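Local coordinates for protein DyP (Bjerkandera adusta, PDB 3MM2) that probably works as a heme-dependent peroxidase of the dye-decolorizing family, carrying a bound heme b, at residues 12-17 and 66-71. Sequence-based numbering, arbitrary orientation.
Sequences QGDILV and FVNLGF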
loop_
_atom_site.group_PDB
_atom_site.type_symbol
_atom_site.label_atom_id
_atom_site.label_comp_id
_atom_site.label_asym_id
_atom_site.label_seq_id
_atom_site.Cartn_x
_atom_site.Cartn_y
_atom_site.Cartn_z
ATOM N N GLN A 12 2.000 10.996 13.421
ATOM C CA GLN A 12 2.906 9.872 13.193
ATOM C C GLN A 12 3.425 9.891 11.753
ATOM O O GLN A 12 2.648 9.944 10.801
ATOM C CB GLN A 12 2.237 8.535 13.558
ATOM C CG GLN A 12 1.959 8.410 15.055
ATOM C CD GLN A 12 1.743 6.979 15.480
ATOM O OE1 GLN A 12 2.646 6.160 15.358
ATOM N NE2 GLN A 12 0.552 6.665 15.987
ATOM N N GLY A 13 4.752 9.864 11.608
ATOM C CA GLY A 13 5.381 10.209 10.345
ATOM C C GLY A 13 5.099 9.307 9.160
ATOM O O GLY A 13 5.081 9.775 8.022
ATOM N N ASP A 14 4.863 8.019 9.411
ATOM C CA ASP A 14 4.629 7.096 8.302
ATOM C C ASP A 14 3.351 7.437 7.541
ATOM O O ASP A 14 3.237 7.131 6.357
ATOM C CB ASP A 14 4.596 5.630 8.757
ATOM C CG ASP A 14 4.812 4.664 7.599
ATOM O OD1 ASP A 14 5.771 4.893 6.828
ATOM O OD2 ASP A 14 4.013 3.712 7.436
ATOM N N ILE A 15 2.411 8.080 8.231
ATOM C CA ILE A 15 1.122 8.439 7.638
ATOM C C ILE A 15 1.281 9.485 6.541
ATOM O O ILE A 15 0.754 9.324 5.441
ATOM C CB ILE A 15 0.133 8.991 8.699
ATOM C CG1 ILE A 15 -0.153 7.945 9.776
ATOM C CG2 ILE A 15 -1.164 9.486 8.025
ATOM C CD1 ILE A 15 -0.784 8.515 11.042
ATOM N N LEU A 16 1.995 10.561 6.857
ATOM C CA LEU A 16 2.034 11.726 5.989
ATOM C C LEU A 16 3.244 11.738 5.070
ATOM O O LEU A 16 3.153 12.168 3.921
ATOM C CB LEU A 16 2.020 12.995 6.844
ATOM C CG LEU A 16 1.944 14.370 6.181
ATOM C CD1 LEU A 16 0.603 14.562 5.484
ATOM C CD2 LEU A 16 2.141 15.424 7.242
ATOM N N VAL A 17 4.382 11.302 5.596
ATOM C CA VAL A 17 5.651 11.412 4.883
ATOM C C VAL A 17 6.130 10.057 4.370
ATOM O O VAL A 17 6.604 9.943 3.227
ATOM C CB VAL A 17 6.744 12.043 5.790
ATOM C CG1 VAL A 17 8.067 12.143 5.048
ATOM C CG2 VAL A 17 6.313 13.424 6.286
ATOM N N PHE A 66 12.998 4.589 13.045
ATOM C CA PHE A 66 11.733 5.265 13.289
ATOM C C PHE A 66 10.726 4.253 13.823
ATOM O O PHE A 66 10.740 3.096 13.424
ATOM C CB PHE A 66 11.184 5.846 11.985
ATOM C CG PHE A 66 12.168 6.696 11.211
ATOM C CD1 PHE A 66 12.976 7.628 11.856
ATOM C CD2 PHE A 66 12.240 6.593 9.828
ATOM C CE1 PHE A 66 13.861 8.429 11.128
ATOM C CE2 PHE A 66 13.133 7.391 9.093
ATOM C CZ PHE A 66 13.941 8.306 9.749
ATOM N N VAL A 67 9.843 4.692 14.712
ATOM C CA VAL A 67 8.791 3.815 15.215
ATOM C C VAL A 67 7.442 4.516 15.152
ATOM O O VAL A 67 7.305 5.667 15.575
ATOM C CB VAL A 67 9.069 3.319 16.668
ATOM C CG1 VAL A 67 7.993 2.335 17.113
ATOM C CG2 VAL A 67 10.437 2.671 16.762
ATOM N N ASN A 68 6.452 3.811 14.614
ATOM C CA ASN A 68 5.058 4.242 14.677
ATOM C C ASN A 68 4.234 3.119 15.320
ATOM O O ASN A 68 4.705 1.981 15.439
ATOM C CB ASN A 68 4.514 4.598 13.283
ATOM C CG ASN A 68 4.891 6.019 12.796
ATOM O OD1 ASN A 68 4.438 6.427 11.721
ATOM N ND2 ASN A 68 5.703 6.763 13.569
ATOM N N LEU A 69 3.014 3.443 15.744
ATOM C CA LEU A 69 2.210 2.507 16.533
ATOM C C LEU A 69 0.732 2.664 16.229
ATOM O O LEU A 69 0.189 3.761 16.330
ATOM C CB LEU A 69 2.477 2.728 18.033
ATOM C CG LEU A 69 1.588 2.021 19.066
ATOM C CD1 LEU A 69 1.714 0.497 19.012
ATOM C CD2 LEU A 69 1.952 2.523 20.450
ATOM N N GLY A 70 0.093 1.546 15.871
ATOM C CA GLY A 70 -1.343 1.526 15.601
ATOM C C GLY A 70 -2.044 0.488 16.451
ATOM O O GLY A 70 -1.420 -0.481 16.902
ATOM N N PHE A 71 -3.347 0.691 16.650
ATOM C CA PHE A 71 -4.177 -0.228 17.438
ATOM C C PHE A 71 -5.346 -0.758 16.622
ATOM O O PHE A 71 -5.927 -0.040 15.801
ATOM C CB PHE A 71 -4.735 0.463 18.691
ATOM C CG PHE A 71 -3.676 0.862 19.659
ATOM C CD1 PHE A 71 -3.180 -0.061 20.568
ATOM C CD2 PHE A 71 -3.135 2.146 19.636
ATOM C CE1 PHE A 71 -2.166 0.287 21.452
ATOM C CE2 PHE A 71 -2.118 2.501 20.518
ATOM C CZ PHE A 71 -1.639 1.565 21.423
#
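The side-chain amide of Q12 pairs with the backbone of L69 as a neighbouring strand would. Q12 OE1 accepts from L69 N at 2.8 Å, in the carbonyl plane and on a lone pair, while Q12 NE2 donates to L69 O at 2.9 Å, nearly within its own amide plane. With CG anti to the carbonyl carbon (chi1 -67°) and the chain extended beyond it, the amide reaches the strand. NE2 also donates to P431 O, so two backbone carbonyls take up its hydrogens. N68 returns the contact: N68 OD1 accepts from D14 N at 2.8 Å, satisfying a backbone donor of the short, weakly bonded helix 13-16, and lies against D14 CB. N68 ND2 donates to V67 O and T50 O, which fixes the amide's rotation. With an alanine in place of Q12, the L69 N-H and C=O would probably be left unpaired at a buried strand edge, and P431 O would lose a donor. The D14 carboxylate turns elsewhere, OD2 to Y359 and OD1 to S330 and M19 N. Strand 66-71 is outermost in the N-terminal antiparallel sheet of this ferredoxin-like fold, bonded on one flank to strand 119-125; Q12 meets its other flank, beside helix 433-440.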